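Local atomic coordinates of acetyl-CoA acetyltransferase (Bacillus anthracis, PDB entry 3SS6), a protein that probably catalyses the reversible thiolase condensation of two acetyl-CoA molecules into acetoacetyl-CoA and free coenzyme A. Residues A[7-12]-A[258-263]; A[28-33]-A[63-68]; A[36-41]-A[74-79]; A[49-54]-A[80-85]. One frame throughout, in Å; residues are numbered along the deposited sequence.

Interaction 1: A[7-12]-A[258-263]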
loop_
_atom_site.group_PDB
_atom_site.type_symbol
_atom_site.label_atom_id
_atom_site.label_comp_id
_atom_site.label_asym_id
_atom_site.label_seq_id
_atom_site.Cartn_x
_atom_site.Cartn_y
_atom_site.Cartn_z
ATOM N N VAL A 7 -41.700 24.310 4.648
ATOM C CA VAL A 7 -40.779 23.395 5.326
ATOM C C VAL A 7 -40.380 23.950 6.697
ATOM O O VAL A 7 -39.879 25.069 6.799
ATOM C CB VAL A 7 -39.522 23.187 4.495
ATOM C CG1 VAL A 7 -38.591 22.173 5.186
ATOM C CG2 VAL A 7 -39.896 22.711 3.094
ATOM N N VAL A 8 -40.604 23.169 7.747
ATOM C CA VAL A 8 -40.209 23.578 9.087
ATOM C C VAL A 8 -39.216 22.584 9.665
ATOM O O VAL A 8 -39.089 21.455 9.190
ATOM C CB VAL A 8 -41.423 23.756 10.042
ATOM C CG1 VAL A 8 -42.364 24.833 9.496
ATOM C CG2 VAL A 8 -42.152 22.445 10.237
ATOM N N ILE A 9 -38.499 23.029 10.687
ATOM C CA ILE A 9 -37.419 22.264 11.288
ATOM C C ILE A 9 -37.794 22.043 12.741
ATOM O O ILE A 9 -38.010 23.008 13.474
ATOM C CB ILE A 9 -36.103 23.069 11.228
ATOM C CG1 ILE A 9 -35.654 23.239 9.771
ATOM C CG2 ILE A 9 -34.998 22.373 12.035
ATOM C CD1 ILE A 9 -34.682 24.391 9.562
ATOM N N THR A 10 -37.872 20.784 13.163
ATOM C CA THR A 10 -38.338 20.493 14.528
ATOM C C THR A 10 -37.247 20.082 15.523
ATOM O O THR A 10 -37.498 20.022 16.739
ATOM C CB THR A 10 -39.444 19.418 14.517
ATOM O OG1 THR A 10 -38.927 18.204 13.964
ATOM C CG2 THR A 10 -40.639 19.894 13.694
ATOM N N ALA A 11 -36.053 19.794 15.014
ATOM C CA ALA A 11 -34.909 19.471 15.861
ATOM C C ALA A 11 -33.657 19.826 15.092
ATOM O O ALA A 11 -33.654 19.792 13.858
ATOM C CB ALA A 11 -34.889 17.981 16.244
ATOM N N ALA A 12 -32.604 20.182 15.822
ATOM C CA ALA A 12 -31.341 20.550 15.202
ATOM C C ALA A 12 -30.236 20.262 16.201
ATOM O O ALA A 12 -30.115 20.953 17.214
ATOM C CB ALA A 12 -31.352 22.026 14.824
ATOM N N LEU A 258 -30.677 17.697 11.173
ATOM C CA LEU A 258 -31.942 18.380 11.445
ATOM C C LEU A 258 -33.085 17.414 11.159
ATOM O O LEU A 258 -32.964 16.536 10.303
ATOM C CB LEU A 258 -32.115 19.597 10.534
ATOM C CG LEU A 258 -31.315 20.875 10.777
ATOM C CD1 LEU A 258 -29.816 20.602 10.693
ATOM C CD2 LEU A 258 -31.752 21.884 9.728
ATOM N N VAL A 259 -34.209 17.593 11.855
ATOM C CA VAL A 259 -35.437 16.915 11.458
ATOM C C VAL A 259 -36.313 17.964 10.784
ATOM O O VAL A 259 -36.578 19.028 11.361
ATOM C CB VAL A 259 -36.196 16.299 12.662
ATOM C CG1 VAL A 259 -37.528 15.696 12.196
ATOM C CG2 VAL A 259 -35.326 15.236 13.361
ATOM N N LEU A 260 -36.723 17.682 9.550
ATOM C CA LEU A 260 -37.555 18.603 8.786
ATOM C C LEU A 260 -38.872 17.935 8.450
ATOM O O LEU A 260 -38.922 16.721 8.241
ATOM C CB LEU A 260 -36.847 19.008 7.483
ATOM C CG LEU A 260 -35.483 19.685 7.635
ATOM C CD1 LEU A 260 -34.317 18.664 7.524
ATOM C CD2 LEU A 260 -35.333 20.762 6.582
ATOM N N MET A 261 -39.946 18.720 8.373
ATOM C CA MET A 261 -41.224 18.166 7.950
ATOM C C MET A 261 -42.087 19.280 7.360
ATOM O O MET A 261 -41.724 20.452 7.423
ATOM C CB MET A 261 -41.940 17.477 9.127
ATOM C CG MET A 261 -42.342 18.439 10.256
ATOM S SD MET A 261 -43.102 17.568 11.653
ATOM C CE MET A 261 -41.686 16.620 12.241
ATOM N N SER A 262 -43.203 18.918 6.744
ATOM C CA SER A 262 -44.114 19.945 6.253
ATOM C C SER A 262 -44.704 20.679 7.444
ATOM O O SER A 262 -44.858 20.108 8.527
ATOM C CB SER A 262 -45.221 19.340 5.393
ATOM O OG SER A 262 -46.072 18.508 6.173
ATOM N N GLU A 263 -45.024 21.949 7.254
ATOM C CA GLU A 263 -45.651 22.704 8.323
ATOM C C GLU A 263 -46.988 22.065 8.723
ATOM O O GLU A 263 -47.370 22.085 9.893
ATOM C CB GLU A 263 -45.842 24.161 7.912
ATOM C CG GLU A 263 -46.244 25.040 9.101
ATOM C CD GLU A 263 -46.091 26.520 8.828
ATOM O OE1 GLU A 263 -45.806 26.900 7.674
ATOM O OE2 GLU A 263 -46.261 27.312 9.780
#
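Ile-9 and Leu-260 face one another as a non-hydrogen-bonded pair of two antiparallel strands, and their side chains run side by side in the same direction. CD2 of Leu-260 settles between its neighbours, 3.8 Å from CG1 of Val-7 and 4.1 Å from CG1 of Ile-9. Further along, the side chains of Ile-9 and Leu-258 cross at a slant, CD1 of Ile-9 meeting CD2 of Leu-258 at 3.9 Å. This face is covered by helix 93-107, which meets Leu-258 and Leu-260, and by helix 352-370, which meets Ile-9 and Ala-12.

On the other face Met-261 takes a bent course. Its CG stands between the backbone N and the carbonyl carbon (chi1 65°), and the turn at chi3 (67°) brings the terminal methyl crosswise over Thr-10, with CE 3.6 Å from OG1. That hydroxyl also touches CG1 of Val-259 at 3.4 Å, while its hydrogen bond goes to the carbonyl of Gly-44. At the far end CG1 of Val-8 rests against the aliphatic part of Glu-263, whose carboxylate is held by Asn-6 and Arg-276.

Backbone bonds tie the strands together, the Val-8 N to Met-261 O bond being 3.0 Å long. Ile-9 lies opposite Leu-260 and Ala-12 opposite Leu-258, so Thr-10 and Ala-11 together face Val-259 alone. Val-259 O accepts from Thr-10 N at 2.8 Å, and buried Ala-11 N is left without a partner. Two residues opposite one make a beta bulge, here set in adjacent antiparallel strands of the mixed sheet characteristic of the thiolase fold.

Interaction 2: A[28-33]-A[63-68]; sequences TPVELA and TDEANT
A glutamate from a distant loop grips the start of a helix with both carboxylate oxygens: Glu-65 reaches across to the first turn of helix 29-43. Its OE2 receives the hydroxyl of Thr-28 on the syn lone pair, with OG1 only 2.6 Å away. Its OE1 takes the backbone N-H of Val-30 at 3.2 Å, again on the syn side but 32° out of the carboxylate plane. The chain of Glu-65 is extended beyond CG, and this straight run delivers the carboxylate to the helix end.

Thr-28 works in both directions. While giving its proton to Glu-65, OG1 accepts from Glu-31 N at 3.2 Å, and Glu-31 OE1 in turn accepts from Thr-28 N, completing a capping box. Apolar groups close round the carboxylate: CG2 of Val-30 lies 3.2 Å from Glu-65 OE1, and the same methyl meets CG2 of Thr-68 at 4.0 Å. The hydroxyl of Thr-68 turns to His-58. Nearby, Asp-64 forms a salt bridge with Lys-129 of the second subunit.

With two donors fixing its rotation at the N-terminus of a helix, the Glu-65 carboxylate is probably favoured in its ionised form, although the carboxylate of Glu-31 nearby would oppose this somewhat.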
loop_
_atom_site.group_PDB
_atom_site.type_symbol
_atom_site.label_atom_id
_atom_site.label_comp_id
_atom_site.label_asym_id
_atom_site.label_seq_id
_atom_site.Cartn_x
_atom_site.Cartn_y
_atom_site.Cartn_z
ATOM N N THR A 28 -15.766 6.028 12.441
ATOM C CA THR A 28 -16.092 6.152 11.018
ATOM C C THR A 28 -17.251 7.130 10.812
ATOM O O THR A 28 -17.933 7.506 11.773
ATOM C CB THR A 28 -16.498 4.803 10.375
ATOM O OG1 THR A 28 -17.803 4.416 10.830
ATOM C CG2 THR A 28 -15.484 3.710 10.694
ATOM N N PRO A 29 -17.483 7.547 9.556
ATOM C CA PRO A 29 -18.589 8.494 9.359
ATOM C C PRO A 29 -19.940 7.925 9.780
ATOM O O PRO A 29 -20.742 8.651 10.371
ATOM C CB PRO A 29 -18.553 8.769 7.843
ATOM C CG PRO A 29 -17.112 8.556 7.453
ATOM C CD PRO A 29 -16.683 7.363 8.328
ATOM N N VAL A 30 -20.211 6.662 9.469
ATOM C CA VAL A 30 -21.475 6.061 9.904
ATOM C C VAL A 30 -21.574 6.048 11.426
ATOM O O VAL A 30 -22.603 6.420 11.984
ATOM C CB VAL A 30 -21.671 4.642 9.324
ATOM C CG1 VAL A 30 -22.802 3.896 10.056
ATOM C CG2 VAL A 30 -21.962 4.729 7.820
ATOM N N GLU A 31 -20.488 5.677 12.097
ATOM C CA GLU A 31 -20.500 5.629 13.558
ATOM C C GLU A 31 -20.765 6.995 14.170
ATOM O O GLU A 31 -21.425 7.105 15.207
ATOM C CB GLU A 31 -19.185 5.056 14.078
ATOM C CG GLU A 31 -19.023 3.592 13.713
ATOM C CD GLU A 31 -17.650 3.055 14.040
ATOM O OE1 GLU A 31 -16.717 3.859 14.219
ATOM O OE2 GLU A 31 -17.499 1.817 14.100
ATOM N N LEU A 32 -20.270 8.030 13.502
ATOM C CA LEU A 32 -20.356 9.392 14.022
ATOM C C LEU A 32 -21.754 9.960 13.770
ATOM O O LEU A 32 -22.264 10.760 14.549
ATOM C CB LEU A 32 -19.279 10.260 13.365
ATOM C CG LEU A 32 -19.166 11.728 13.795
ATOM C CD1 LEU A 32 -19.171 11.843 15.327
ATOM C CD2 LEU A 32 -17.879 12.332 13.202
ATOM N N ALA A 33 -22.380 9.514 12.682
ATOM C CA ALA A 33 -23.737 9.975 12.352
ATOM C C ALA A 33 -24.788 9.325 13.228
ATOM O O ALA A 33 -25.749 9.978 13.621
ATOM C CB ALA A 33 -24.057 9.716 10.880
ATOM N N THR A 63 -16.220 3.316 0.347
ATOM C CA THR A 63 -16.868 2.163 -0.264
ATOM C C THR A 63 -17.187 1.047 0.730
ATOM O O THR A 63 -17.996 0.157 0.422
ATOM C CB THR A 63 -16.041 1.619 -1.458
ATOM O OG1 THR A 63 -14.658 1.608 -1.103
ATOM C CG2 THR A 63 -16.220 2.531 -2.659
ATOM N N ASP A 64 -16.574 1.097 1.914
ATOM C CA ASP A 64 -16.874 0.118 2.957
ATOM C C ASP A 64 -18.107 0.505 3.791
ATOM O O ASP A 64 -18.564 -0.270 4.643
ATOM C CB ASP A 64 -15.641 -0.225 3.824
ATOM C CG ASP A 64 -15.193 0.914 4.735
ATOM O OD1 ASP A 64 -15.744 2.029 4.663
ATOM O OD2 ASP A 64 -14.245 0.685 5.522
ATOM N N GLU A 65 -18.642 1.684 3.496
ATOM C CA GLU A 65 -19.851 2.199 4.113
ATOM C C GLU A 65 -20.579 2.885 2.958
ATOM O O GLU A 65 -20.843 4.080 3.007
ATOM C CB GLU A 65 -19.529 3.178 5.240
ATOM C CG GLU A 65 -18.883 2.513 6.444
ATOM C CD GLU A 65 -18.716 3.449 7.622
ATOM O OE1 GLU A 65 -18.798 4.677 7.427
ATOM O OE2 GLU A 65 -18.500 2.950 8.745
ATOM N N ALA A 66 -20.917 2.114 1.933
ATOM C CA ALA A 66 -21.578 2.636 0.735
ATOM C C ALA A 66 -22.932 3.248 1.027
ATOM O O ALA A 66 -23.753 2.629 1.610
ATOM C CB ALA A 66 -21.706 1.574 -0.287
ATOM N N ASN A 67 -23.121 4.455 0.545
ATOM C CA ASN A 67 -24.335 5.203 0.785
ATOM C C ASN A 67 -24.371 5.466 2.286
ATOM O O ASN A 67 -25.027 4.831 3.017
ATOM C CB ASN A 67 -25.599 4.511 0.345
ATOM C CG ASN A 67 -26.798 5.426 0.439
ATOM O OD1 ASN A 67 -26.700 6.446 1.006
ATOM N ND2 ASN A 67 -27.899 5.025 -0.140
ATOM N N THR A 68 -23.604 6.444 2.713
ATOM C CA THR A 68 -23.507 6.721 4.110
ATOM C C THR A 68 -24.829 6.922 4.811
ATOM O O THR A 68 -25.009 6.481 5.893
ATOM C CB THR A 68 -22.711 8.035 4.347
ATOM O OG1 THR A 68 -21.594 8.086 3.497
ATOM C CG2 THR A 68 -22.290 8.206 5.809
#

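Interaction 3: A[36-41]-A[74-79]; sequences VLQEAV and LAAGFP
Ala-76 meets Gln-38 twice, once through its methyl and once through its carbonyl. CB of Ala-76 lies 3.9 Å from CG of Gln-38, and the extended glutamine chain continues past it until NE2 donates to Ala-76 O at 3.0 Å. The bond is straight at the hydrogen (169°), and the oxygen lies almost in the amide plane of Gln-38, yet the donor sits above the carbonyl plane of Ala-76 and not on a lone pair.

Gly-77 follows with positive phi (86°) and ends the preceding helix in a Schellman motif, its N bonded back to Leu-74 O. The turn redirects the chain from helix 68-75 toward strand 83-88, within the beta-alpha-beta part of the thiolase fold, and helix 29-43 packs alongside.

Phe-78 then brings its ring back under Ala-76, whose CB stands 4.0 Å above the ring plane, over its centre. The leading atom is CZ. It approaches CG2 of Val-41 at 3.7 Å, the two side chains passing in opposite directions, and CB of Leu-37 at 4.1 Å. The carbonyl oxygen of Leu-37 lies in plane at the ring edge, 3.8 Å from CZ. Pro-48 packs against both Phe-78 and Pro-79.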
loop_
_atom_site.group_PDB
_atom_site.type_symbol
_atom_site.label_atom_id
_atom_site.label_comp_id
_atom_site.label_asym_id
_atom_site.label_seq_id
_atom_site.Cartn_x
_atom_site.Cartn_y
_atom_site.Cartn_z
ATOM N N VAL A 36 -26.265 10.910 16.546
ATOM C CA VAL A 36 -26.863 12.207 16.245
ATOM C C VAL A 36 -28.198 12.027 15.508
ATOM O O VAL A 36 -29.176 12.737 15.791
ATOM C CB VAL A 36 -25.870 13.106 15.477
ATOM C CG1 VAL A 36 -26.476 14.468 15.214
ATOM C CG2 VAL A 36 -24.590 13.262 16.291
ATOM N N LEU A 37 -28.244 11.075 14.576
ATOM C CA LEU A 37 -29.509 10.698 13.954
ATOM C C LEU A 37 -30.513 10.269 15.018
ATOM O O LEU A 37 -31.673 10.681 15.001
ATOM C CB LEU A 37 -29.303 9.525 13.000
ATOM C CG LEU A 37 -28.577 9.857 11.702
ATOM C CD1 LEU A 37 -28.268 8.571 10.942
ATOM C CD2 LEU A 37 -29.407 10.812 10.836
ATOM N N GLN A 38 -30.063 9.419 15.936
ATOM C CA GLN A 38 -30.952 8.911 16.983
ATOM C C GLN A 38 -31.530 10.013 17.867
ATOM O O GLN A 38 -32.740 10.041 18.126
ATOM C CB GLN A 38 -30.234 7.858 17.830
ATOM C CG GLN A 38 -29.934 6.586 17.043
ATOM C CD GLN A 38 -29.021 5.627 17.792
ATOM O OE1 GLN A 38 -28.184 6.048 18.588
ATOM N NE2 GLN A 38 -29.178 4.333 17.534
ATOM N N GLU A 39 -30.672 10.927 18.311
ATOM C CA GLU A 39 -31.127 12.000 19.192
ATOM C C GLU A 39 -32.013 12.978 18.430
ATOM O O GLU A 39 -32.997 13.474 18.971
ATOM C CB GLU A 39 -29.938 12.719 19.838
ATOM C CG GLU A 39 -30.342 13.858 20.790
ATOM C CD GLU A 39 -31.115 13.387 22.026
ATOM O OE1 GLU A 39 -31.048 12.191 22.389
ATOM O OE2 GLU A 39 -31.788 14.242 22.645
ATOM N N ALA A 40 -31.675 13.250 17.170
ATOM C CA ALA A 40 -32.503 14.154 16.382
ATOM C C ALA A 40 -33.936 13.657 16.301
ATOM O O ALA A 40 -34.887 14.420 16.509
ATOM C CB ALA A 40 -31.927 14.344 14.973
ATOM N N VAL A 41 -34.093 12.377 15.974
ATOM C CA VAL A 41 -35.426 11.820 15.825
ATOM C C VAL A 41 -36.168 11.865 17.169
ATOM O O VAL A 41 -37.356 12.202 17.228
ATOM C CB VAL A 41 -35.354 10.397 15.220
ATOM C CG1 VAL A 41 -36.687 9.673 15.353
ATOM C CG2 VAL A 41 -34.912 10.469 13.757
ATOM N N LEU A 74 -29.760 2.471 8.900
ATOM C CA LEU A 74 -29.872 1.084 9.342
ATOM C C LEU A 74 -29.058 0.841 10.608
ATOM O O LEU A 74 -29.518 0.152 11.517
ATOM C CB LEU A 74 -29.403 0.127 8.247
ATOM C CG LEU A 74 -30.270 0.021 6.996
ATOM C CD1 LEU A 74 -29.520 -0.775 5.930
ATOM C CD2 LEU A 74 -31.620 -0.614 7.309
ATOM N N ALA A 75 -27.852 1.395 10.666
ATOM C CA ALA A 75 -27.007 1.201 11.844
ATOM C C ALA A 75 -27.610 1.852 13.096
ATOM O O ALA A 75 -27.359 1.408 14.228
ATOM C CB ALA A 75 -25.596 1.710 11.595
ATOM N N ALA A 76 -28.412 2.894 12.890
ATOM C CA ALA A 76 -29.105 3.579 13.979
ATOM C C ALA A 76 -30.319 2.802 14.472
ATOM O O ALA A 76 -30.966 3.202 15.443
ATOM C CB ALA A 76 -29.526 4.977 13.539
ATOM N N GLY A 77 -30.628 1.700 13.791
ATOM C CA GLY A 77 -31.750 0.856 14.152
ATOM C C GLY A 77 -33.084 1.295 13.566
ATOM O O GLY A 77 -34.137 0.796 13.974
ATOM N N PHE A 78 -33.052 2.211 12.598
ATOM C CA PHE A 78 -34.287 2.679 11.979
ATOM C C PHE A 78 -34.852 1.546 11.117
ATOM O O PHE A 78 -34.085 0.717 10.604
ATOM C CB PHE A 78 -34.041 3.929 11.114
ATOM C CG PHE A 78 -33.628 5.164 11.891
ATOM C CD1 PHE A 78 -33.703 5.205 13.283
ATOM C CD2 PHE A 78 -33.168 6.294 11.211
ATOM C CE1 PHE A 78 -33.323 6.352 13.986
ATOM C CE2 PHE A 78 -32.787 7.446 11.904
ATOM C CZ PHE A 78 -32.868 7.476 13.294
ATOM N N PRO A 79 -36.184 1.506 10.935
ATOM C CA PRO A 79 -36.802 0.459 10.105
ATOM C C PRO A 79 -36.251 0.425 8.685
ATOM O O PRO A 79 -35.746 1.436 8.177
ATOM C CB PRO A 79 -38.284 0.856 10.071
ATOM C CG PRO A 79 -38.491 1.685 11.285
ATOM C CD PRO A 79 -37.186 2.404 11.533
#

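Interaction 4: A[49-54]-A[80-85]; sequences HEVDEV and DTVTGY. With K (potassium ion), chain F.
Val-54 bonds to both sides of Gly-84, as expected of neighbouring parallel strands: its N donates to Thr-83 O at 2.9 Å and its O accepts from Tyr-85 N at 3.1 Å. These are the two strands of a beta-alpha-beta crossover, with helix 68-75 between them in the chain. Before the strands pair, one water bridges the carbonyl oxygens of His-49 and Val-51 and the hydroxyl of Thr-81.

CG1 of Val-82 touches CG1 of Val-51 and CG2 of Val-54, each at 3.9 Å; Val-54 also packs on helix 68-75. On the face of the sheet opposite Val-54, Glu-53 bends at chi2 (94°), which folds its carboxylate back over the neighbouring strand. There Thr-83 OG1 donates to Glu-53 OE2 at 2.7 Å, coming from above the carboxylate plane. The same oxygen makes a salt bridge with Arg-89 of the second subunit, and OE1 is bonded by Gln-104.

Glu-53 also meets Tyr-85 at the ring edge, the carboxylate plane standing 88° to the ring, with OE1 3.7 Å from CE2. At the far end of that ring Tyr-85 OH binds a potassium ion at 3.1 Å, together with Ser-100 OG and with the Tyr-85 OH and Ser-100 OG of the second subunit.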
loop_
_atom_site.group_PDB
_atom_site.type_symbol
_atom_site.label_atom_id
_atom_site.label_comp_id
_atom_site.label_asym_id
_atom_site.label_seq_id
_atom_site.Cartn_x
_atom_site.Cartn_y
_atom_site.Cartn_z
ATOM N N HIS A 49 -40.114 5.159 12.304
ATOM C CA HIS A 49 -40.873 4.630 11.174
ATOM C C HIS A 49 -41.563 5.741 10.373
ATOM O O HIS A 49 -41.946 5.538 9.217
ATOM C CB HIS A 49 -41.887 3.575 11.635
ATOM C CG HIS A 49 -43.082 4.147 12.329
ATOM N ND1 HIS A 49 -43.187 4.215 13.701
ATOM C CD2 HIS A 49 -44.225 4.676 11.837
ATOM C CE1 HIS A 49 -44.344 4.764 14.025
ATOM N NE2 HIS A 49 -44.992 5.053 12.912
ATOM N N GLU A 50 -41.698 6.920 10.978
ATOM C CA GLU A 50 -42.352 8.042 10.311
ATOM C C GLU A 50 -41.384 8.823 9.433
ATOM O O GLU A 50 -41.799 9.701 8.661
ATOM C CB GLU A 50 -42.956 8.995 11.327
ATOM C CG GLU A 50 -44.076 8.389 12.111
ATOM C CD GLU A 50 -44.631 9.368 13.104
ATOM O OE1 GLU A 50 -45.551 10.117 12.719
ATOM O OE2 GLU A 50 -44.131 9.405 14.248
ATOM N N VAL A 51 -40.096 8.516 9.554
ATOM C CA VAL A 51 -39.089 9.188 8.732
ATOM C C VAL A 51 -39.090 8.625 7.318
ATOM O O VAL A 51 -38.906 7.423 7.119
ATOM C CB VAL A 51 -37.682 9.040 9.334
ATOM C CG1 VAL A 51 -36.649 9.704 8.428
ATOM C CG2 VAL A 51 -37.652 9.644 10.748
ATOM N N ASP A 52 -39.289 9.494 6.333
ATOM C CA ASP A 52 -39.373 9.045 4.945
ATOM C C ASP A 52 -37.999 8.870 4.271
ATOM O O ASP A 52 -37.842 8.047 3.366
ATOM C CB ASP A 52 -40.265 10.007 4.155
ATOM C CG ASP A 52 -41.709 9.988 4.651
ATOM O OD1 ASP A 52 -42.264 8.881 4.815
ATOM O OD2 ASP A 52 -42.288 11.064 4.919
ATOM N N GLU A 53 -37.007 9.636 4.711
ATOM C CA GLU A 53 -35.706 9.639 4.057
ATOM C C GLU A 53 -34.674 10.225 5.012
ATOM O O GLU A 53 -34.991 11.121 5.789
ATOM C CB GLU A 53 -35.771 10.536 2.820
ATOM C CG GLU A 53 -34.579 10.470 1.889
ATOM C CD GLU A 53 -34.799 9.476 0.771
ATOM O OE1 GLU A 53 -35.399 9.847 -0.262
ATOM O OE2 GLU A 53 -34.370 8.321 0.936
ATOM N N VAL A 54 -33.451 9.707 4.947
ATOM C CA VAL A 54 -32.295 10.329 5.596
ATOM C C VAL A 54 -31.391 10.811 4.472
ATOM O O VAL A 54 -31.061 10.042 3.582
ATOM C CB VAL A 54 -31.518 9.320 6.462
ATOM C CG1 VAL A 54 -30.204 9.920 6.963
ATOM C CG2 VAL A 54 -32.402 8.857 7.643
ATOM N N ASP A 80 -36.353 -0.741 8.052
ATOM C CA ASP A 80 -35.866 -0.920 6.685
ATOM C C ASP A 80 -36.549 0.007 5.698
ATOM O O ASP A 80 -36.037 0.223 4.598
ATOM C CB ASP A 80 -36.102 -2.353 6.205
ATOM C CG ASP A 80 -35.261 -3.363 6.929
ATOM O OD1 ASP A 80 -34.250 -2.979 7.556
ATOM O OD2 ASP A 80 -35.616 -4.563 6.852
ATOM N N THR A 81 -37.722 0.508 6.060
ATOM C CA THR A 81 -38.470 1.408 5.189
ATOM C C THR A 81 -37.843 2.788 5.097
ATOM O O THR A 81 -38.165 3.559 4.193
ATOM C CB THR A 81 -39.914 1.583 5.682
ATOM O OG1 THR A 81 -39.901 1.872 7.089
ATOM C CG2 THR A 81 -40.710 0.306 5.433
ATOM N N VAL A 82 -36.967 3.108 6.043
ATOM C CA VAL A 82 -36.342 4.428 6.069
ATOM C C VAL A 82 -35.156 4.430 5.121
ATOM O O VAL A 82 -34.072 3.950 5.455
ATOM C CB VAL A 82 -35.882 4.811 7.480
ATOM C CG1 VAL A 82 -35.222 6.183 7.476
ATOM C CG2 VAL A 82 -37.071 4.799 8.440
ATOM N N THR A 83 -35.378 4.959 3.925
ATOM C CA THR A 83 -34.345 4.969 2.901
ATOM C C THR A 83 -33.407 6.151 3.098
ATOM O O THR A 83 -33.622 6.973 3.974
ATOM C CB THR A 83 -34.979 5.006 1.496
ATOM O OG1 THR A 83 -35.840 6.152 1.383
ATOM C CG2 THR A 83 -35.826 3.751 1.276
ATOM N N GLY A 84 -32.371 6.252 2.273
ATOM C CA GLY A 84 -31.469 7.379 2.403
ATOM C C GLY A 84 -30.608 7.514 1.171
ATOM O O GLY A 84 -30.488 6.575 0.376
ATOM N N TYR A 85 -30.019 8.693 1.008
ATOM C CA TYR A 85 -29.018 8.910 -0.031
ATOM C C TYR A 85 -28.047 9.974 0.399
ATOM O O TYR A 85 -28.315 10.729 1.337
ATOM C CB TYR A 85 -29.619 9.218 -1.410
ATOM C CG TYR A 85 -30.401 10.507 -1.607
ATOM C CD1 TYR A 85 -29.853 11.570 -2.310
ATOM C CD2 TYR A 85 -31.711 10.620 -1.165
ATOM C CE1 TYR A 85 -30.589 12.734 -2.555
ATOM C CE2 TYR A 85 -32.454 11.780 -1.393
ATOM C CZ TYR A 85 -31.883 12.830 -2.092
ATOM O OH TYR A 85 -32.614 13.968 -2.335
HETATM K K K F . -31.439 16.006 -4.356
HETATM O O HOH W 1 -40.385 4.899 7.072
#

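Interactions 2, 3 and 4 lie inside the chain loop that interaction 1 closes. Helix 29-43 links all four: it carries one side of interactions 2 and 3, whose centres are 13 Å apart, its Ala-40 O lies 3.3 Å from CG2 of Val-259 in interaction 1, and its Leu-37 CD2 lies 4.1 Å from CG1 of Val-54 in interaction 4. Interactions 3 and 4 sit closer, about 10 Å between centres. Interactions 2 and 4 join through a probable hydrogen bond of 3.1 Å from Asn-67 ND2 to Gly-84 O. Potassium occurs twice, one ion shared between subunits at Tyr-85 and another about 4 Å from the Ala-11 side chain. Strand 83-88 leads to Cys-91, found as S-hydroxycysteine and probably the thiolase nucleophile.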